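Local structure of 5-ketofructose reductase (Gluconobacter sp., 7COL) at residues Thr152-Asp157 and Gln179-Lys184; Ala135-Ala140 and Glu162-Leu167; Ile200-Pro205 and Val225-Pro230. The protein reduces 5-keto-D-fructose to D-fructose, probably using the bound NADPH as hydride donor, and has the build of the shikimate dehydrogenase family. All blocks are in the same frame, centred on the assembly; numbering follows the deposited sequence.

In the fold
All three contacts touch NADPH in the part of the chain that carries the parallel Rossmann sheet. Contact 2 opens first, at helix 134-145. Contact 1 then opens on strand 150-155, before contact 2 closes at helix 158-171, and it closes in turn at strand 175-180. The two therefore cross: contact 1 shuts a beta-alpha-beta unit, contact 2 ties together the helices before and after strand 150-155, and I153 packs on I164 and A165 between them. Contact 3 follows in series, joining the loops after strands 193-196 and 221-224. It meets contact 2 where I139 packs on V225, while its nearest atoms stay about 5 Å from contact 1.

Contact 1 of 3, residues Thr152-Asp157 and Gln179-Lys184; sequences TIVNRD and QAWSGK. With NDP (NADPH dihydro-nicotinamide-adenine-dinucleotide phosphate), chain C.
The indole of W181 takes CG1 of V154 over one face, off toward the rim and 4.0 Å from W181 CG; near the ring's plane, at its edge, sits the backbone N of R156. W181 also approaches the cofactor obliquely, CZ3 lying 3.9 Å from C2A of NADPH, and its NE1 is held by the carbonyl of P210. The second flat group, the guanidinium of R156, lies tilted over one face of the adenine, with C2A 3.6 Å above the guanidinium plane and toward its rim. Its NH1 lies 3.0 Å from 2'-phosphate oxygen O3X. That cationic group probably helps balance the phosphate charge.

Next to these flat groups the backbones pair as parallel strands: Q179 N donates to I153 O at 3.0 Å. N155 N donates to Q179 O at 3.3 Å. A bond from W181 N to N155 O is weak.

N155 swings CG away from its own N (chi1 -154°), which carries the amide to the adenosine ribose. OD1 accepts from the ribose O3B at 2.8 Å. ND2 splits its hydrogens, one to 2'-phosphate O1X at 2.8 Å, the other almost straight (176°) to D157 O, so the amide's rotation is fixed from three directions. K160 adds a further bond to NADPH. This is the end of the second Rossmann strand, where N155, R156 and K160 are consistent with the NADP-selecting motif of shikimate dehydrogenases.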
loop_
_atom_site.group_PDB
_atom_site.type_symbol
_atom_site.label_atom_id
_atom_site.label_comp_id
_atom_site.label_asym_id
_atom_site.label_seq_id
_atom_site.Cartn_x
_atom_site.Cartn_y
_atom_site.Cartn_z
ATOM N N THR A 152 -1.353 -34.270 -23.425
ATOM C CA THR A 152 -1.198 -35.446 -22.571
ATOM C C THR A 152 -0.690 -35.077 -21.180
ATOM O O THR A 152 0.334 -34.413 -21.040
ATOM C CB THR A 152 -0.319 -36.511 -23.257
ATOM O OG1 THR A 152 -0.916 -36.851 -24.515
ATOM C CG2 THR A 152 -0.201 -37.758 -22.413
ATOM N N ILE A 153 -1.419 -35.518 -20.158
ATOM C CA ILE A 153 -1.090 -35.219 -18.757
ATOM C C ILE A 153 -0.521 -36.489 -18.135
ATOM O O ILE A 153 -1.193 -37.523 -18.099
ATOM C CB ILE A 153 -2.328 -34.741 -17.935
ATOM C CG1 ILE A 153 -3.016 -33.539 -18.585
ATOM C CG2 ILE A 153 -1.939 -34.383 -16.502
ATOM C CD1 ILE A 153 -4.207 -33.900 -19.450
ATOM N N VAL A 154 0.718 -36.407 -17.651
ATOM C CA VAL A 154 1.400 -37.570 -17.078
ATOM C C VAL A 154 1.584 -37.348 -15.582
ATOM O O VAL A 154 2.152 -36.340 -15.149
ATOM C CB VAL A 154 2.739 -37.865 -17.791
ATOM C CG1 VAL A 154 3.320 -39.202 -17.327
ATOM C CG2 VAL A 154 2.550 -37.867 -19.307
ATOM N N ASN A 155 1.062 -38.286 -14.797
ATOM C CA ASN A 155 1.085 -38.178 -13.341
ATOM C C ASN A 155 1.246 -39.517 -12.668
ATOM O O ASN A 155 0.775 -40.543 -13.174
ATOM C CB ASN A 155 -0.171 -37.484 -12.828
ATOM C CG ASN A 155 0.046 -36.795 -11.498
ATOM O OD1 ASN A 155 0.931 -35.953 -11.362
ATOM N ND2 ASN A 155 -0.789 -37.126 -10.512
ATOM N N ARG A 156 1.950 -39.493 -11.541
ATOM C CA ARG A 156 2.128 -40.653 -10.658
ATOM C C ARG A 156 0.762 -41.175 -10.206
ATOM O O ARG A 156 0.471 -42.368 -10.365
ATOM C CB ARG A 156 3.037 -40.253 -9.486
ATOM C CG ARG A 156 3.136 -41.215 -8.312
ATOM C CD ARG A 156 3.195 -40.415 -7.018
ATOM N NE ARG A 156 4.525 -39.881 -6.737
ATOM C CZ ARG A 156 4.780 -38.681 -6.211
ATOM N NH1 ARG A 156 3.811 -37.827 -5.908
ATOM N NH2 ARG A 156 6.032 -38.327 -5.990
ATOM N N ASP A 157 -0.072 -40.272 -9.683
ATOM C CA ASP A 157 -1.487 -40.554 -9.397
ATOM C C ASP A 157 -2.306 -40.326 -10.675
ATOM O O ASP A 157 -2.729 -39.204 -10.957
ATOM C CB ASP A 157 -1.979 -39.671 -8.236
ATOM C CG ASP A 157 -3.460 -39.902 -7.861
ATOM O OD1 ASP A 157 -4.144 -40.792 -8.410
ATOM O OD2 ASP A 157 -3.943 -39.166 -6.980
ATOM N N GLN A 179 -2.101 -40.317 -18.772
ATOM C CA GLN A 179 -1.182 -41.462 -18.693
ATOM C C GLN A 179 -0.587 -41.623 -17.297
ATOM O O GLN A 179 -0.342 -40.633 -16.586
ATOM C CB GLN A 179 -0.046 -41.318 -19.703
ATOM C CG GLN A 179 -0.406 -41.699 -21.128
ATOM C CD GLN A 179 0.783 -41.650 -22.073
ATOM O OE1 GLN A 179 1.926 -41.840 -21.666
ATOM N NE2 GLN A 179 0.513 -41.407 -23.347
ATOM N N ALA A 180 -0.352 -42.876 -16.914
ATOM C CA ALA A 180 0.381 -43.192 -15.680
ATOM C C ALA A 180 1.877 -42.910 -15.869
ATOM O O ALA A 180 2.381 -42.950 -16.998
ATOM C CB ALA A 180 0.155 -44.644 -15.286
ATOM N N TRP A 181 2.575 -42.623 -14.771
ATOM C CA TRP A 181 4.024 -42.382 -14.819
ATOM C C TRP A 181 4.828 -43.634 -14.439
ATOM O O TRP A 181 5.410 -43.713 -13.353
ATOM C CB TRP A 181 4.425 -41.171 -13.958
ATOM C CG TRP A 181 5.729 -40.518 -14.385
ATOM C CD1 TRP A 181 6.760 -41.094 -15.089
ATOM C CD2 TRP A 181 6.139 -39.175 -14.117
ATOM N NE1 TRP A 181 7.776 -40.194 -15.269
ATOM C CE2 TRP A 181 7.423 -39.005 -14.690
ATOM C CE3 TRP A 181 5.546 -38.091 -13.452
ATOM C CZ2 TRP A 181 8.129 -37.789 -14.619
ATOM C CZ3 TRP A 181 6.245 -36.886 -13.375
ATOM C CH2 TRP A 181 7.528 -36.746 -13.959
ATOM N N SER A 182 4.851 -44.598 -15.362
ATOM C CA SER A 182 5.538 -45.876 -15.190
ATOM C C SER A 182 7.063 -45.707 -15.204
ATOM O O SER A 182 7.689 -45.664 -16.270
ATOM C CB SER A 182 5.078 -46.856 -16.277
ATOM O OG SER A 182 5.811 -48.066 -16.237
ATOM N N GLY A 183 7.649 -45.604 -14.011
ATOM C CA GLY A 183 9.097 -45.455 -13.844
ATOM C C GLY A 183 9.683 -44.350 -14.708
ATOM O O GLY A 183 9.424 -43.165 -14.483
ATOM N N LYS A 184 10.450 -44.746 -15.718
ATOM C CA LYS A 184 11.068 -43.785 -16.623
ATOM C C LYS A 184 10.114 -43.523 -17.791
ATOM O O LYS A 184 9.721 -44.453 -18.511
ATOM C CB LYS A 184 12.437 -44.293 -17.092
ATOM C CG LYS A 184 13.485 -43.207 -17.297
ATOM C CD LYS A 184 14.879 -43.808 -17.412
ATOM C CE LYS A 184 15.952 -42.752 -17.213
ATOM N NZ LYS A 184 17.311 -43.246 -17.575
HETATM P PA NDP C . 0.950 -29.116 -6.595
HETATM O O1A NDP C . 1.329 -29.559 -5.198
HETATM O O2A NDP C . -0.458 -28.639 -6.869
HETATM O O5B NDP C . 1.273 -30.327 -7.616
HETATM C C5B NDP C . 2.516 -31.026 -7.540
HETATM C C4B NDP C . 2.630 -31.976 -8.724
HETATM O O4B NDP C . 3.972 -32.450 -8.816
HETATM C C3B NDP C . 1.766 -33.211 -8.551
HETATM O O3B NDP C . 1.222 -33.585 -9.823
HETATM C C2B NDP C . 2.733 -34.283 -8.089
HETATM O O2B NDP C . 2.305 -35.610 -8.407
HETATM C C1B NDP C . 4.002 -33.884 -8.813
HETATM N N9A NDP C . 5.215 -34.392 -8.136
HETATM C C8A NDP C . 5.840 -33.811 -7.085
HETATM N N7A NDP C . 6.915 -34.537 -6.698
HETATM C C5A NDP C . 6.995 -35.600 -7.525
HETATM C C6A NDP C . 7.895 -36.768 -7.694
HETATM N N6A NDP C . 8.951 -36.927 -6.862
HETATM N N1A NDP C . 7.631 -37.665 -8.688
HETATM C C2A NDP C . 6.586 -37.517 -9.526
HETATM N N3A NDP C . 5.728 -36.476 -9.433
HETATM C C4A NDP C . 5.873 -35.503 -8.475
HETATM O O3 NDP C . 2.013 -28.004 -7.090
HETATM P PN NDP C . 1.651 -26.887 -8.206
HETATM O O1N NDP C . 0.873 -25.779 -7.519
HETATM O O2N NDP C . 1.066 -27.582 -9.407
HETATM O O5D NDP C . 3.091 -26.264 -8.621
HETATM C C5D NDP C . 4.170 -27.063 -9.111
HETATM C C4D NDP C . 5.427 -26.204 -9.250
HETATM O O4D NDP C . 5.231 -25.197 -10.247
HETATM C C3D NDP C . 5.797 -25.477 -7.961
HETATM O O3D NDP C . 7.163 -25.786 -7.674
HETATM C C2D NDP C . 5.594 -23.991 -8.241
HETATM O O2D NDP C . 6.634 -23.210 -7.649
HETATM C C1D NDP C . 5.627 -23.903 -9.767
HETATM N N1N NDP C . 4.824 -22.837 -10.409
HETATM C C2N NDP C . 5.491 -21.979 -11.218
HETATM C C3N NDP C . 4.842 -20.933 -11.897
HETATM C C7N NDP C . 5.639 -19.990 -12.784
HETATM O O7N NDP C . 5.094 -19.009 -13.302
HETATM N N7N NDP C . 6.946 -20.234 -12.995
HETATM C C4N NDP C . 3.450 -20.809 -11.734
HETATM C C5N NDP C . 2.765 -21.710 -10.906
HETATM C C6N NDP C . 3.479 -22.725 -10.254
HETATM P P2B NDP C . 1.148 -36.341 -7.551
HETATM O O1X NDP C . -0.119 -35.758 -8.136
HETATM O O2X NDP C . 1.335 -37.814 -7.857
HETATM O O3X NDP C . 1.425 -35.940 -6.123
#

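Contact 2 of 3, residues Ala135-Ala140 and Glu162-Leu167; sequences AARAIA and ETIAAL. With NDP (NADPH dihydro-nicotinamide-adenine-dinucleotide phosphate), chain C.
R137 reaches the neighbouring helix by stretching: its CG is anti to the backbone N (chi1 178°), the chain stays extended to NE, and a near-perpendicular last turn (chi4 88°) sets the guanidinium so that one face meets L167. L167 likewise carries its CG anti to its own N, and the two side chains cross at about a right angle. The methyl CD2 of L167 lies over that face, off toward the rim and 3.6 Å from R137 CZ. At the edge of the same group, T163 CG2 stands 4.1 Å from R137 NH1. The polar end finds its partners outside the two helices, NE of R137 with the carbonyl of I89.

Deeper in, I164 is the buried residue packed between the helices. Its CD1 sits 3.9 Å from R137 CB, and it also touches the methyl of A136; on the other branch, I164 CG2 presses on A140 CB at 3.7 Å. I164 thus packs against the small side chains of A136 and A140, and it also rests on I153 of the sheet.

The helix segments run nearly parallel, 16° apart, with axes 10.3 Å at closest approach. At the start of helix 134-145, A135 N donates to NADPH O2N at 2.8 Å; A132 N also bonds NADPH. This helix-on-helix packing beside a dinucleotide diphosphate, with A136 in a probable GxGxxA pattern, is that of the Rossmann fold.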
loop_
_atom_site.group_PDB
_atom_site.type_symbol
_atom_site.label_atom_id
_atom_site.label_comp_id
_atom_site.label_asym_id
_atom_site.label_seq_id
_atom_site.Cartn_x
_atom_site.Cartn_y
_atom_site.Cartn_z
ATOM N N ALA A 135 -0.506 -26.164 -11.212
ATOM C CA ALA A 135 0.246 -25.613 -12.356
ATOM C C ALA A 135 -0.040 -26.357 -13.659
ATOM O O ALA A 135 -0.169 -25.738 -14.709
ATOM C CB ALA A 135 1.743 -25.612 -12.083
ATOM N N ALA A 136 -0.097 -27.682 -13.593
ATOM C CA ALA A 136 -0.402 -28.483 -14.769
ATOM C C ALA A 136 -1.814 -28.184 -15.282
ATOM O O ALA A 136 -2.019 -28.077 -16.496
ATOM C CB ALA A 136 -0.252 -29.959 -14.454
ATOM N N ARG A 137 -2.764 -28.027 -14.354
ATOM C CA ARG A 137 -4.153 -27.711 -14.719
ATOM C C ARG A 137 -4.260 -26.365 -15.417
ATOM O O ARG A 137 -4.912 -26.270 -16.450
ATOM C CB ARG A 137 -5.090 -27.803 -13.503
ATOM C CG ARG A 137 -6.548 -27.441 -13.769
ATOM C CD ARG A 137 -7.320 -27.407 -12.457
ATOM N NE ARG A 137 -8.741 -27.093 -12.614
ATOM C CZ ARG A 137 -9.700 -27.985 -12.832
ATOM N NH1 ARG A 137 -9.416 -29.284 -12.963
ATOM N NH2 ARG A 137 -10.954 -27.571 -12.958
ATOM N N ALA A 138 -3.625 -25.330 -14.858
ATOM C CA ALA A 138 -3.621 -24.012 -15.494
ATOM C C ALA A 138 -2.961 -24.022 -16.875
ATOM O O ALA A 138 -3.487 -23.414 -17.795
ATOM C CB ALA A 138 -2.980 -22.950 -14.594
ATOM N N ILE A 139 -1.818 -24.699 -17.008
ATOM C CA ILE A 139 -1.088 -24.743 -18.272
ATOM C C ILE A 139 -1.877 -25.510 -19.366
ATOM O O ILE A 139 -1.943 -25.059 -20.512
ATOM C CB ILE A 139 0.362 -25.286 -18.089
ATOM C CG1 ILE A 139 1.237 -24.226 -17.414
ATOM C CG2 ILE A 139 0.992 -25.650 -19.431
ATOM C CD1 ILE A 139 2.501 -24.768 -16.762
ATOM N N ALA A 140 -2.472 -26.642 -18.995
ATOM C CA ALA A 140 -3.367 -27.397 -19.910
ATOM C C ALA A 140 -4.499 -26.512 -20.470
ATOM O O ALA A 140 -4.755 -26.492 -21.694
ATOM C CB ALA A 140 -3.949 -28.608 -19.192
ATOM N N GLU A 162 -6.358 -37.882 -15.023
ATOM C CA GLU A 162 -7.673 -38.124 -15.641
ATOM C C GLU A 162 -8.586 -36.904 -15.526
ATOM O O GLU A 162 -9.251 -36.518 -16.498
ATOM C CB GLU A 162 -8.350 -39.324 -14.963
ATOM C CG GLU A 162 -9.291 -40.121 -15.845
ATOM C CD GLU A 162 -8.608 -41.307 -16.504
ATOM O OE1 GLU A 162 -8.743 -42.439 -15.991
ATOM O OE2 GLU A 162 -7.928 -41.106 -17.534
ATOM N N THR A 163 -8.589 -36.303 -14.335
ATOM C CA THR A 163 -9.383 -35.109 -14.030
ATOM C C THR A 163 -9.078 -33.998 -15.038
ATOM O O THR A 163 -9.984 -33.467 -15.664
ATOM C CB THR A 163 -9.143 -34.668 -12.574
ATOM O OG1 THR A 163 -9.675 -35.671 -11.692
ATOM C CG2 THR A 163 -9.799 -33.303 -12.263
ATOM N N ILE A 164 -7.799 -33.677 -15.213
ATOM C CA ILE A 164 -7.393 -32.669 -16.204
ATOM C C ILE A 164 -7.704 -33.087 -17.645
ATOM O O ILE A 164 -8.213 -32.267 -18.396
ATOM C CB ILE A 164 -5.929 -32.218 -16.015
ATOM C CG1 ILE A 164 -5.760 -31.605 -14.613
ATOM C CG2 ILE A 164 -5.499 -31.246 -17.128
ATOM C CD1 ILE A 164 -4.339 -31.566 -14.105
ATOM N N ALA A 165 -7.445 -34.346 -18.016
ATOM C CA ALA A 165 -7.767 -34.846 -19.375
ATOM C C ALA A 165 -9.233 -34.667 -19.770
ATOM O O ALA A 165 -9.553 -34.269 -20.908
ATOM C CB ALA A 165 -7.369 -36.316 -19.524
ATOM N N ALA A 166 -10.107 -35.008 -18.826
ATOM C CA ALA A 166 -11.554 -34.866 -18.963
ATOM C C ALA A 166 -11.972 -33.415 -19.035
ATOM O O ALA A 166 -12.899 -33.090 -19.775
ATOM C CB ALA A 166 -12.254 -35.547 -17.793
ATOM N N LEU A 167 -11.326 -32.541 -18.249
ATOM C CA LEU A 167 -11.587 -31.105 -18.358
ATOM C C LEU A 167 -11.251 -30.594 -19.770
ATOM O O LEU A 167 -11.997 -29.790 -20.335
ATOM C CB LEU A 167 -10.861 -30.298 -17.273
ATOM C CG LEU A 167 -11.005 -28.763 -17.347
ATOM C CD1 LEU A 167 -12.431 -28.289 -17.049
ATOM C CD2 LEU A 167 -10.006 -28.051 -16.443
HETATM P PA NDP C . 0.950 -29.116 -6.595
HETATM O O1A NDP C . 1.329 -29.559 -5.198
HETATM O O2A NDP C . -0.458 -28.639 -6.869
HETATM O O5B NDP C . 1.273 -30.327 -7.616
HETATM C C5B NDP C . 2.516 -31.026 -7.540
HETATM C C4B NDP C . 2.630 -31.976 -8.724
HETATM O O4B NDP C . 3.972 -32.450 -8.816
HETATM C C3B NDP C . 1.766 -33.211 -8.551
HETATM O O3B NDP C . 1.222 -33.585 -9.823
HETATM C C2B NDP C . 2.733 -34.283 -8.089
HETATM O O2B NDP C . 2.305 -35.610 -8.407
HETATM C C1B NDP C . 4.002 -33.884 -8.813
HETATM N N9A NDP C . 5.215 -34.392 -8.136
HETATM C C8A NDP C . 5.840 -33.811 -7.085
HETATM N N7A NDP C . 6.915 -34.537 -6.698
HETATM C C5A NDP C . 6.995 -35.600 -7.525
HETATM C C6A NDP C . 7.895 -36.768 -7.694
HETATM N N6A NDP C . 8.951 -36.927 -6.862
HETATM N N1A NDP C . 7.631 -37.665 -8.688
HETATM C C2A NDP C . 6.586 -37.517 -9.526
HETATM N N3A NDP C . 5.728 -36.476 -9.433
HETATM C C4A NDP C . 5.873 -35.503 -8.475
HETATM O O3 NDP C . 2.013 -28.004 -7.090
HETATM P PN NDP C . 1.651 -26.887 -8.206
HETATM O O1N NDP C . 0.873 -25.779 -7.519
HETATM O O2N NDP C . 1.066 -27.582 -9.407
HETATM O O5D NDP C . 3.091 -26.264 -8.621
HETATM C C5D NDP C . 4.170 -27.063 -9.111
HETATM C C4D NDP C . 5.427 -26.204 -9.250
HETATM O O4D NDP C . 5.231 -25.197 -10.247
HETATM C C3D NDP C . 5.797 -25.477 -7.961
HETATM O O3D NDP C . 7.163 -25.786 -7.674
HETATM C C2D NDP C . 5.594 -23.991 -8.241
HETATM O O2D NDP C . 6.634 -23.210 -7.649
HETATM C C1D NDP C . 5.627 -23.903 -9.767
HETATM N N1N NDP C . 4.824 -22.837 -10.409
HETATM C C2N NDP C . 5.491 -21.979 -11.218
HETATM C C3N NDP C . 4.842 -20.933 -11.897
HETATM C C7N NDP C . 5.639 -19.990 -12.784
HETATM O O7N NDP C . 5.094 -19.009 -13.302
HETATM N N7N NDP C . 6.946 -20.234 -12.995
HETATM C C4N NDP C . 3.450 -20.809 -11.734
HETATM C C5N NDP C . 2.765 -21.710 -10.906
HETATM C C6N NDP C . 3.479 -22.725 -10.254
HETATM P P2B NDP C . 1.148 -36.341 -7.551
HETATM O O1X NDP C . -0.119 -35.758 -8.136
HETATM O O2X NDP C . 1.335 -37.814 -7.857
HETATM O O3X NDP C . 1.425 -35.940 -6.123
#

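Contact 3 of 3, residues Ile200-Pro205 and Val225-Pro230; sequences IGLGDP and VIPNPP. With NDP (NADPH dihydro-nicotinamide-adenine-dinucleotide phosphate), chain C.
I226 points its CB at the loop 200-205 and forks there. Along the longer branch, CG1 lies 3.7 Å from L202 N and also brushes L202 CB, and the terminal CD1 comes to rest 3.2 Å from the carbonyl oxygen of I200, a close approach. The other branch, CG2, which is anti to the backbone N, meets G201 O at 3.5 Å. One isoleucine thus packs along the arm leading into the turn, touching three consecutive residues mainly through their backbone.

That turn is type II, from G201 to D204, with G203 in its third position at positive phi; its own closure, D204 N to G201 O, is weak. One backbone bond ties it to the other loop: G203 N gives its hydrogen to N228 O at 2.9 Å, in the carbonyl plane and on a lone pair. The peptide between N228 and P229 is cis, and the proline ring lies against the turn, with P229 CD at 3.4 Å from G201 O. Farther out, P229 CG packs on P205 CB at 4.0 Å.

L202 spans protein and cofactor. Its CD1 touches the ring of P227, while CD2 lies 3.4 Å from the nicotinamide ribose hydroxyl O3D of NADPH. I200 lays its CD1 over the adenine, nearly above C6A, on the face opposite the guanidinium of R156, and V225 O accepts from the nicotinamide amide N7N at 2.8 Å. With carbon contacts outnumbering the lone hydrogen bond between the loops, the chemistry is consistent with apolar packing between two loops that both touch NADPH; the V225 carbonyl probably helps to orient the carboxamide.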
loop_
_atom_site.group_PDB
_atom_site.type_symbol
_atom_site.label_atom_id
_atom_site.label_comp_id
_atom_site.label_asym_id
_atom_site.label_seq_id
_atom_site.Cartn_x
_atom_site.Cartn_y
_atom_site.Cartn_z
ATOM N N ILE A 200 9.360 -31.234 -8.727
ATOM C CA ILE A 200 10.702 -31.816 -8.804
ATOM C C ILE A 200 11.675 -30.735 -9.296
ATOM O O ILE A 200 11.426 -30.103 -10.323
ATOM C CB ILE A 200 10.762 -33.047 -9.760
ATOM C CG1 ILE A 200 9.782 -34.144 -9.322
ATOM C CG2 ILE A 200 12.187 -33.588 -9.867
ATOM C CD1 ILE A 200 9.779 -35.391 -10.201
ATOM N N GLY A 201 12.753 -30.509 -8.544
ATOM C CA GLY A 201 13.777 -29.537 -8.922
ATOM C C GLY A 201 13.613 -28.166 -8.274
ATOM O O GLY A 201 14.419 -27.263 -8.530
ATOM N N LEU A 202 12.573 -28.003 -7.453
ATOM C CA LEU A 202 12.355 -26.738 -6.715
ATOM C C LEU A 202 13.410 -26.549 -5.619
ATOM O O LEU A 202 13.440 -27.299 -4.637
ATOM C CB LEU A 202 10.926 -26.652 -6.136
ATOM C CG LEU A 202 10.472 -25.332 -5.485
ATOM C CD1 LEU A 202 10.480 -24.159 -6.468
ATOM C CD2 LEU A 202 9.087 -25.485 -4.871
ATOM N N GLY A 203 14.280 -25.556 -5.812
ATOM C CA GLY A 203 15.419 -25.295 -4.909
ATOM C C GLY A 203 16.444 -26.421 -4.920
ATOM O O GLY A 203 17.234 -26.566 -3.995
ATOM N N ASP A 204 16.412 -27.224 -5.978
ATOM C CA ASP A 204 17.252 -28.404 -6.089
ATOM C C ASP A 204 17.766 -28.460 -7.521
ATOM O O ASP A 204 17.001 -28.780 -8.432
ATOM C CB ASP A 204 16.452 -29.664 -5.740
ATOM C CG ASP A 204 17.320 -30.915 -5.659
ATOM O OD1 ASP A 204 18.308 -31.043 -6.416
ATOM O OD2 ASP A 204 16.999 -31.791 -4.836
ATOM N N PRO A 205 19.066 -28.153 -7.726
ATOM C CA PRO A 205 19.569 -28.148 -9.098
ATOM C C PRO A 205 19.923 -29.553 -9.613
ATOM O O PRO A 205 20.333 -29.688 -10.771
ATOM C CB PRO A 205 20.802 -27.250 -9.009
ATOM C CG PRO A 205 21.300 -27.430 -7.609
ATOM C CD PRO A 205 20.120 -27.805 -6.747
ATOM N N VAL A 225 8.474 -25.310 -15.132
ATOM C CA VAL A 225 7.793 -24.310 -14.320
ATOM C C VAL A 225 8.651 -23.761 -13.195
ATOM O O VAL A 225 8.397 -22.641 -12.724
ATOM C CB VAL A 225 6.419 -24.806 -13.781
ATOM C CG1 VAL A 225 5.475 -25.058 -14.936
ATOM C CG2 VAL A 225 6.547 -26.047 -12.910
ATOM N N ILE A 226 9.670 -24.533 -12.780
ATOM C CA ILE A 226 10.495 -24.189 -11.604
ATOM C C ILE A 226 11.192 -22.834 -11.754
ATOM O O ILE A 226 11.996 -22.653 -12.671
ATOM C CB ILE A 226 11.443 -25.343 -11.148
ATOM C CG1 ILE A 226 10.707 -26.261 -10.167
ATOM C CG2 ILE A 226 12.656 -24.827 -10.369
ATOM C CD1 ILE A 226 9.910 -27.367 -10.803
ATOM N N PRO A 227 10.850 -21.868 -10.864
ATOM C CA PRO A 227 11.446 -20.540 -10.992
ATOM C C PRO A 227 12.883 -20.470 -10.459
ATOM O O PRO A 227 13.696 -19.695 -10.975
ATOM C CB PRO A 227 10.503 -19.632 -10.185
ATOM C CG PRO A 227 9.780 -20.530 -9.245
ATOM C CD PRO A 227 9.864 -21.946 -9.765
ATOM N N ASN A 228 13.167 -21.274 -9.435
ATOM C CA ASN A 228 14.456 -21.274 -8.771
ATOM C C ASN A 228 14.829 -22.696 -8.345
ATOM O O ASN A 228 14.085 -23.308 -7.571
ATOM C CB ASN A 228 14.425 -20.333 -7.550
ATOM C CG ASN A 228 15.804 -20.085 -6.958
ATOM O OD1 ASN A 228 16.811 -20.055 -7.670
ATOM N ND2 ASN A 228 15.848 -19.873 -5.647
ATOM N N PRO A 229 15.953 -23.234 -8.832
ATOM C CA PRO A 229 16.829 -22.566 -9.805
ATOM C C PRO A 229 16.253 -22.592 -11.228
ATOM O O PRO A 229 15.613 -23.586 -11.602
ATOM C CB PRO A 229 18.136 -23.372 -9.716
ATOM C CG PRO A 229 17.719 -24.723 -9.236
ATOM C CD PRO A 229 16.467 -24.558 -8.429
ATOM N N PRO A 230 16.438 -21.493 -12.000
ATOM C CA PRO A 230 15.990 -21.450 -13.405
ATOM C C PRO A 230 16.523 -22.620 -14.248
ATOM O O PRO A 230 15.736 -23.288 -14.929
ATOM C CB PRO A 230 16.508 -20.094 -13.919
ATOM C CG PRO A 230 17.414 -19.567 -12.851
ATOM C CD PRO A 230 16.954 -20.181 -11.564
HETATM P PA NDP C . 0.950 -29.116 -6.595
HETATM O O1A NDP C . 1.329 -29.559 -5.198
HETATM O O2A NDP C . -0.458 -28.639 -6.869
HETATM O O5B NDP C . 1.273 -30.327 -7.616
HETATM C C5B NDP C . 2.516 -31.026 -7.540
HETATM C C4B NDP C . 2.630 -31.976 -8.724
HETATM O O4B NDP C . 3.972 -32.450 -8.816
HETATM C C3B NDP C . 1.766 -33.211 -8.551
HETATM O O3B NDP C . 1.222 -33.585 -9.823
HETATM C C2B NDP C . 2.733 -34.283 -8.089
HETATM O O2B NDP C . 2.305 -35.610 -8.407
HETATM C C1B NDP C . 4.002 -33.884 -8.813
HETATM N N9A NDP C . 5.215 -34.392 -8.136
HETATM C C8A NDP C . 5.840 -33.811 -7.085
HETATM N N7A NDP C . 6.915 -34.537 -6.698
HETATM C C5A NDP C . 6.995 -35.600 -7.525
HETATM C C6A NDP C . 7.895 -36.768 -7.694
HETATM N N6A NDP C . 8.951 -36.927 -6.862
HETATM N N1A NDP C . 7.631 -37.665 -8.688
HETATM C C2A NDP C . 6.586 -37.517 -9.526
HETATM N N3A NDP C . 5.728 -36.476 -9.433
HETATM C C4A NDP C . 5.873 -35.503 -8.475
HETATM O O3 NDP C . 2.013 -28.004 -7.090
HETATM P PN NDP C . 1.651 -26.887 -8.206
HETATM O O1N NDP C . 0.873 -25.779 -7.519
HETATM O O2N NDP C . 1.066 -27.582 -9.407
HETATM O O5D NDP C . 3.091 -26.264 -8.621
HETATM C C5D NDP C . 4.170 -27.063 -9.111
HETATM C C4D NDP C . 5.427 -26.204 -9.250
HETATM O O4D NDP C . 5.231 -25.197 -10.247
HETATM C C3D NDP C . 5.797 -25.477 -7.961
HETATM O O3D NDP C . 7.163 -25.786 -7.674
HETATM C C2D NDP C . 5.594 -23.991 -8.241
HETATM O O2D NDP C . 6.634 -23.210 -7.649
HETATM C C1D NDP C . 5.627 -23.903 -9.767
HETATM N N1N NDP C . 4.824 -22.837 -10.409
HETATM C C2N NDP C . 5.491 -21.979 -11.218
HETATM C C3N NDP C . 4.842 -20.933 -11.897
HETATM C C7N NDP C . 5.639 -19.990 -12.784
HETATM O O7N NDP C . 5.094 -19.009 -13.302
HETATM N N7N NDP C . 6.946 -20.234 -12.995
HETATM C C4N NDP C . 3.450 -20.809 -11.734
HETATM C C5N NDP C . 2.765 -21.710 -10.906
HETATM C C6N NDP C . 3.479 -22.725 -10.254
HETATM P P2B NDP C . 1.148 -36.341 -7.551
HETATM O O1X NDP C . -0.119 -35.758 -8.136
HETATM O O2X NDP C . 1.335 -37.814 -7.857
HETATM O O3X NDP C . 1.425 -35.940 -6.123
#